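Local atomic coordinates of amidase, hydantoinase/carbamoylase family (Paraburkholderia phymatum, PDB entry 6C0D), a protein that probably hydrolyses N-carbamoyl-L-amino acids as a homodimeric, zinc-binding amidase of the peptidase M20 family. Residues Phe259-Arg273 against His291-Met305. Numbering follows the deposited sequence.
Sequences FGRLADADTVWTVGR and HLQFRDANPNRLHAM. With EDO (1,2-ethanediol), chain F.
Asp296 OD1 accepts a hydrogen bond from Thr267 OG1 at 2.7 Å, on the syn side but well out of the carboxylate plane, and a water bridges the same oxygen to Asp264 OD1. The bond lies where an antiparallel beta hairpin, strands 268-277 and 283-296, meets the helices next to it in sequence, 244-262 and 299-317, which pack on one face of the sheet. All belong to the smaller alpha/beta domain of the M20 fold, which commonly carries the dimer contact in this family. With its CG anti to the backbone N (chi1 -161°), Asp296 also turns OD2 to Asn298 N, closing an Asx turn, and to Arg301 NH1 in a 2.9 Å salt bridge. The Arg301 guanidinium is fixed at its edge: NE donates to Leu262 O, which lies in the guanidinium plane (2.9 Å), while NH2 meets a water. Asp264 lies over one guanidinium face, so its OD2 contributes charge alone, with no N-H aimed at it; the arginine probably offsets the closeness of the two aspartates.

Between the strands, Val268 pairs with Arg295 and Thr270 with Gln293 as hydrogen-bonded pairs, and Trp269 with Phe294 as a non-hydrogen-bonded one. The Thr270 and Gln293 side chains share a water on the face covered by the second subunit, whose Arg241 binds Thr270 OG1; Gln293 NE2 bonds to Glu221. Gln293 OE1 is gripped side-on by NE and NH2 of Arg295, both from above its amide plane. Further along the hairpin, Arg273 CD sits over the His291 ring, 4.0 Å from its centroid.

On the helix-covered face, the edge of Phe259 meets the face of Phe294 in a T-shaped stack, planes at 67°. The bend at chi3 (77°) brings Met305 CE over the Phe259 ring, 3.6 Å from CD2, and that methyl also touches Thr267 CG2 at 3.6 Å.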
loop_
_atom_site.group_PDB
_atom_site.type_symbol
_atom_site.label_atom_id
_atom_site.label_comp_id
_atom_site.label_asym_id
_atom_site.label_seq_id
_atom_site.Cartn_x
_atom_site.Cartn_y
_atom_site.Cartn_z
ATOM N N PHE A 259 19.567 -7.443 -10.726
ATOM C CA PHE A 259 19.781 -6.205 -11.464
ATOM C C PHE A 259 21.127 -5.584 -11.117
ATOM O O PHE A 259 21.783 -5.000 -11.990
ATOM C CB PHE A 259 18.661 -5.205 -11.193
ATOM C CG PHE A 259 17.379 -5.498 -11.932
ATOM C CD1 PHE A 259 17.224 -6.669 -12.671
ATOM C CD2 PHE A 259 16.319 -4.599 -11.865
ATOM C CE1 PHE A 259 16.033 -6.931 -13.346
ATOM C CE2 PHE A 259 15.133 -4.840 -12.552
ATOM C CZ PHE A 259 14.978 -6.014 -13.284
ATOM N N GLY A 260 21.552 -5.685 -9.851
ATOM C CA GLY A 260 22.863 -5.154 -9.485
ATOM C C GLY A 260 23.996 -5.824 -10.246
ATOM O O GLY A 260 24.977 -5.179 -10.615
ATOM N N ARG A 261 23.866 -7.126 -10.505
ATOM C CA ARG A 261 24.878 -7.829 -11.293
ATOM C C ARG A 261 24.928 -7.347 -12.742
ATOM O O ARG A 261 25.989 -7.406 -13.370
ATOM C CB ARG A 261 24.611 -9.331 -11.270
ATOM C CG ARG A 261 24.824 -9.959 -9.911
ATOM C CD ARG A 261 24.293 -11.386 -9.869
ATOM N NE ARG A 261 24.173 -11.844 -8.492
ATOM C CZ ARG A 261 25.203 -12.253 -7.759
ATOM N NH1 ARG A 261 26.423 -12.269 -8.281
ATOM N NH2 ARG A 261 25.017 -12.648 -6.507
ATOM N N LEU A 262 23.802 -6.892 -13.297
ATOM C CA LEU A 262 23.762 -6.459 -14.694
ATOM C C LEU A 262 24.044 -4.974 -14.874
ATOM O O LEU A 262 24.444 -4.558 -15.972
ATOM C CB LEU A 262 22.389 -6.769 -15.304
ATOM C CG LEU A 262 21.998 -8.246 -15.406
ATOM C CD1 LEU A 262 20.516 -8.374 -15.733
ATOM C CD2 LEU A 262 22.859 -8.935 -16.472
ATOM N N ALA A 263 23.843 -4.179 -13.826
ATOM C CA ALA A 263 23.817 -2.729 -13.906
ATOM C C ALA A 263 25.215 -2.140 -14.099
ATOM O O ALA A 263 26.225 -2.730 -13.713
ATOM C CB ALA A 263 23.224 -2.147 -12.616
ATOM N N ASP A 264 25.259 -0.938 -14.689
ATOM C CA ASP A 264 26.394 -0.047 -14.474
ATOM C C ASP A 264 25.897 1.121 -13.621
ATOM O O ASP A 264 24.771 1.096 -13.116
ATOM C CB ASP A 264 27.050 0.380 -15.804
ATOM C CG ASP A 264 26.198 1.314 -16.643
ATOM O OD1 ASP A 264 25.144 1.820 -16.193
ATOM O OD2 ASP A 264 26.603 1.561 -17.798
ATOM N N ALA A 265 26.719 2.163 -13.472
ATOM C CA ALA A 265 26.354 3.232 -12.541
ATOM C C ALA A 265 25.122 4.008 -12.988
ATOM O O ALA A 265 24.495 4.680 -12.154
ATOM C CB ALA A 265 27.529 4.200 -12.346
ATOM N N ASP A 266 24.752 3.923 -14.270
ATOM C CA ASP A 266 23.622 4.686 -14.784
ATOM C C ASP A 266 22.308 3.909 -14.777
ATOM O O ASP A 266 21.245 4.528 -14.870
ATOM C CB ASP A 266 23.895 5.169 -16.221
ATOM C CG ASP A 266 25.004 6.221 -16.300
ATOM O OD1 ASP A 266 25.365 6.807 -15.258
ATOM O OD2 ASP A 266 25.500 6.472 -17.422
ATOM N N THR A 267 22.349 2.583 -14.691
ATOM C CA THR A 267 21.116 1.793 -14.677
ATOM C C THR A 267 20.237 2.217 -13.503
ATOM O O THR A 267 20.747 2.463 -12.411
ATOM C CB THR A 267 21.471 0.311 -14.552
ATOM O OG1 THR A 267 22.483 -0.015 -15.522
ATOM C CG2 THR A 267 20.238 -0.593 -14.768
ATOM N N VAL A 268 18.908 2.302 -13.716
ATOM C CA VAL A 268 17.991 2.590 -12.608
ATOM C C VAL A 268 16.869 1.565 -12.549
ATOM O O VAL A 268 16.421 1.033 -13.571
ATOM C CB VAL A 268 17.386 4.016 -12.663
ATOM C CG1 VAL A 268 18.491 5.075 -12.426
ATOM C CG2 VAL A 268 16.602 4.280 -13.966
ATOM N N TRP A 269 16.401 1.300 -11.324
ATOM C CA TRP A 269 15.190 0.512 -11.148
ATOM C C TRP A 269 14.540 0.920 -9.834
ATOM O O TRP A 269 15.220 1.350 -8.893
ATOM C CB TRP A 269 15.453 -1.002 -11.190
ATOM C CG TRP A 269 16.282 -1.581 -10.051
ATOM C CD1 TRP A 269 15.816 -2.212 -8.901
ATOM C CD2 TRP A 269 17.702 -1.629 -9.984
ATOM N NE1 TRP A 269 16.877 -2.632 -8.138
ATOM C CE2 TRP A 269 18.045 -2.294 -8.782
ATOM C CE3 TRP A 269 18.732 -1.160 -10.823
ATOM C CZ2 TRP A 269 19.371 -2.503 -8.398
ATOM C CZ3 TRP A 269 20.058 -1.377 -10.434
ATOM C CH2 TRP A 269 20.361 -2.030 -9.237
ATOM N N THR A 270 13.215 0.797 -9.794
ATOM C CA THR A 270 12.424 1.428 -8.735
ATOM C C THR A 270 11.184 0.607 -8.455
ATOM O O THR A 270 10.432 0.296 -9.380
ATOM C CB THR A 270 11.977 2.842 -9.147
ATOM O OG1 THR A 270 13.066 3.537 -9.764
ATOM C CG2 THR A 270 11.492 3.638 -7.921
ATOM N N VAL A 271 10.944 0.316 -7.180
ATOM C CA VAL A 271 9.660 -0.217 -6.738
ATOM C C VAL A 271 8.854 0.987 -6.259
ATOM O O VAL A 271 9.094 1.522 -5.164
ATOM C CB VAL A 271 9.830 -1.267 -5.638
ATOM C CG1 VAL A 271 8.454 -1.654 -5.054
ATOM C CG2 VAL A 271 10.550 -2.510 -6.200
ATOM N N GLY A 272 7.890 1.419 -7.074
ATOM C CA GLY A 272 7.184 2.640 -6.753
ATOM C C GLY A 272 5.945 2.442 -5.907
ATOM O O GLY A 272 5.435 3.393 -5.304
ATOM N N ARG A 273 5.451 1.210 -5.849
ATOM C CA ARG A 273 4.222 0.938 -5.119
ATOM C C ARG A 273 4.228 -0.495 -4.614
ATOM O O ARG A 273 4.719 -1.399 -5.301
ATOM C CB ARG A 273 2.998 1.169 -6.014
ATOM C CG ARG A 273 1.682 1.179 -5.260
ATOM C CD ARG A 273 0.483 1.355 -6.208
ATOM N NE ARG A 273 -0.759 1.479 -5.447
ATOM C CZ ARG A 273 -1.298 2.640 -5.083
ATOM N NH1 ARG A 273 -0.714 3.782 -5.428
ATOM N NH2 ARG A 273 -2.421 2.659 -4.377
ATOM N N HIS A 291 4.664 -2.612 -7.998
ATOM C CA HIS A 291 4.913 -2.005 -9.296
ATOM C C HIS A 291 6.413 -1.772 -9.436
ATOM O O HIS A 291 7.045 -1.215 -8.526
ATOM C CB HIS A 291 4.141 -0.691 -9.428
ATOM C CG HIS A 291 2.654 -0.862 -9.358
ATOM N ND1 HIS A 291 1.770 0.096 -9.808
ATOM C CD2 HIS A 291 1.896 -1.880 -8.889
ATOM C CE1 HIS A 291 0.532 -0.335 -9.634
ATOM N NE2 HIS A 291 0.582 -1.531 -9.079
ATOM N N LEU A 292 6.982 -2.224 -10.557
ATOM C CA LEU A 292 8.412 -2.169 -10.815
ATOM C C LEU A 292 8.649 -1.417 -12.117
ATOM O O LEU A 292 7.971 -1.677 -13.119
ATOM C CB LEU A 292 9.016 -3.576 -10.935
ATOM C CG LEU A 292 10.493 -3.669 -11.324
ATOM C CD1 LEU A 292 11.360 -3.203 -10.142
ATOM C CD2 LEU A 292 10.864 -5.085 -11.730
ATOM N N GLN A 293 9.603 -0.496 -12.100
ATOM C CA GLN A 293 10.032 0.191 -13.315
ATOM C C GLN A 293 11.535 0.032 -13.422
ATOM O O GLN A 293 12.222 -0.009 -12.404
ATOM C CB GLN A 293 9.676 1.682 -13.264
ATOM C CG GLN A 293 10.037 2.465 -14.532
ATOM C CD GLN A 293 9.736 3.941 -14.347
ATOM O OE1 GLN A 293 10.592 4.702 -13.913
ATOM N NE2 GLN A 293 8.498 4.338 -14.637
ATOM N N PHE A 294 12.057 -0.062 -14.647
ATOM C CA PHE A 294 13.501 0.066 -14.784
ATOM C C PHE A 294 13.831 0.701 -16.130
ATOM O O PHE A 294 13.032 0.673 -17.075
ATOM C CB PHE A 294 14.258 -1.266 -14.579
ATOM C CG PHE A 294 13.793 -2.421 -15.441
ATOM C CD1 PHE A 294 12.798 -3.284 -14.983
ATOM C CD2 PHE A 294 14.413 -2.698 -16.664
ATOM C CE1 PHE A 294 12.395 -4.384 -15.747
ATOM C CE2 PHE A 294 14.009 -3.806 -17.441
ATOM C CZ PHE A 294 13.003 -4.646 -16.975
ATOM N N ARG A 295 15.004 1.331 -16.176
ATOM C CA ARG A 295 15.425 2.105 -17.343
ATOM C C ARG A 295 16.912 1.921 -17.565
ATOM O O ARG A 295 17.678 1.791 -16.609
ATOM C CB ARG A 295 15.152 3.613 -17.184
ATOM C CG ARG A 295 13.737 3.949 -16.709
ATOM C CD ARG A 295 13.467 5.457 -16.793
ATOM N NE ARG A 295 12.266 5.819 -16.035
ATOM C CZ ARG A 295 11.506 6.879 -16.289
ATOM N NH1 ARG A 295 11.815 7.692 -17.294
ATOM N NH2 ARG A 295 10.423 7.117 -15.554
ATOM N N ASP A 296 17.317 1.949 -18.838
ATOM C CA ASP A 296 18.729 1.883 -19.156
ATOM C C ASP A 296 18.928 2.385 -20.586
ATOM O O ASP A 296 18.036 2.272 -21.426
ATOM C CB ASP A 296 19.272 0.461 -19.009
ATOM C CG ASP A 296 20.781 0.435 -18.882
ATOM O OD1 ASP A 296 21.283 0.822 -17.798
ATOM O OD2 ASP A 296 21.472 0.074 -19.868
ATOM N N ALA A 297 20.113 2.928 -20.846
ATOM C CA ALA A 297 20.436 3.397 -22.195
ATOM C C ALA A 297 20.897 2.284 -23.124
ATOM O O ALA A 297 20.956 2.496 -24.346
ATOM C CB ALA A 297 21.540 4.456 -22.122
ATOM N N ASN A 298 21.250 1.115 -22.580
ATOM C CA ASN A 298 21.852 0.047 -23.365
ATOM C C ASN A 298 20.799 -1.010 -23.685
ATOM O O ASN A 298 20.305 -1.683 -22.758
ATOM C CB ASN A 298 23.024 -0.570 -22.597
ATOM C CG ASN A 298 23.814 -1.577 -23.431
ATOM O OD1 ASN A 298 23.302 -2.618 -23.809
ATOM N ND2 ASN A 298 25.073 -1.266 -23.704
ATOM N N PRO A 299 20.404 -1.191 -24.947
ATOM C CA PRO A 299 19.314 -2.138 -25.222
ATOM C C PRO A 299 19.632 -3.561 -24.795
ATOM O O PRO A 299 18.728 -4.274 -24.339
ATOM C CB PRO A 299 19.117 -2.021 -26.748
ATOM C CG PRO A 299 20.352 -1.383 -27.258
ATOM C CD PRO A 299 20.878 -0.506 -26.175
ATOM N N ASN A 300 20.887 -4.007 -24.942
ATOM C CA ASN A 300 21.236 -5.355 -24.497
ATOM C C ASN A 300 21.006 -5.508 -22.999
ATOM O O ASN A 300 20.485 -6.536 -22.541
ATOM C CB ASN A 300 22.694 -5.673 -24.826
ATOM C CG ASN A 300 22.890 -6.115 -26.268
ATOM O OD1 ASN A 300 21.928 -6.413 -26.972
ATOM N ND2 ASN A 300 24.145 -6.192 -26.697
ATOM N N ARG A 301 21.411 -4.507 -22.223
ATOM C CA ARG A 301 21.227 -4.589 -20.771
ATOM C C ARG A 301 19.755 -4.543 -20.408
ATOM O O ARG A 301 19.295 -5.295 -19.535
ATOM C CB ARG A 301 21.965 -3.454 -20.068
ATOM C CG ARG A 301 21.828 -3.557 -18.530
ATOM C CD ARG A 301 22.472 -2.379 -17.795
ATOM N NE ARG A 301 23.929 -2.472 -17.853
ATOM C CZ ARG A 301 24.703 -1.723 -18.630
ATOM N NH1 ARG A 301 24.172 -0.795 -19.422
ATOM N NH2 ARG A 301 26.019 -1.898 -18.605
ATOM N N LEU A 302 19.003 -3.657 -21.061
ATOM C CA LEU A 302 17.581 -3.538 -20.766
ATOM C C LEU A 302 16.869 -4.859 -21.015
ATOM O O LEU A 302 16.034 -5.283 -20.207
ATOM C CB LEU A 302 16.977 -2.418 -21.612
ATOM C CG LEU A 302 15.573 -1.904 -21.315
ATOM C CD1 LEU A 302 15.464 -1.307 -19.887
ATOM C CD2 LEU A 302 15.221 -0.851 -22.387
ATOM N N HIS A 303 17.212 -5.541 -22.117
ATOM C CA HIS A 303 16.606 -6.829 -22.435
ATOM C C HIS A 303 17.090 -7.918 -21.485
ATOM O O HIS A 303 16.326 -8.821 -21.129
ATOM C CB HIS A 303 16.916 -7.220 -23.892
ATOM C CG HIS A 303 16.475 -6.205 -24.901
ATOM N ND1 HIS A 303 16.905 -6.221 -26.213
ATOM C CD2 HIS A 303 15.646 -5.138 -24.790
ATOM C CE1 HIS A 303 16.360 -5.209 -26.865
ATOM N NE2 HIS A 303 15.594 -4.534 -26.024
ATOM N N ALA A 304 18.364 -7.861 -21.084
ATOM C CA ALA A 304 18.871 -8.850 -20.133
ATOM C C ALA A 304 18.208 -8.688 -18.773
ATOM O O ALA A 304 17.988 -9.684 -18.068
ATOM C CB ALA A 304 20.390 -8.732 -19.979
ATOM N N MET A 305 17.881 -7.448 -18.389
ATOM C CA MET A 305 17.174 -7.227 -17.129
ATOM C C MET A 305 15.774 -7.818 -17.186
ATOM O O MET A 305 15.328 -8.481 -16.241
ATOM C CB MET A 305 17.129 -5.728 -16.819
ATOM C CG MET A 305 18.497 -5.162 -16.423
ATOM S SD MET A 305 18.525 -3.356 -16.383
ATOM C CE MET A 305 17.663 -3.082 -14.820
HETATM C C1 EDO F . 19.629 8.273 -15.745
HETATM O O1 EDO F . 18.762 7.133 -15.978
HETATM C C2 EDO F . 20.263 8.244 -14.353
HETATM O O2 EDO F . 21.428 7.409 -14.339
HETATM O O HOH W 1 27.458 -3.548 -16.702
HETATM O O HOH W 2 23.423 2.386 -18.215
HETATM O O HOH W 3 19.528 4.637 -16.880
HETATM O O HOH W 4 12.919 3.604 -12.568
#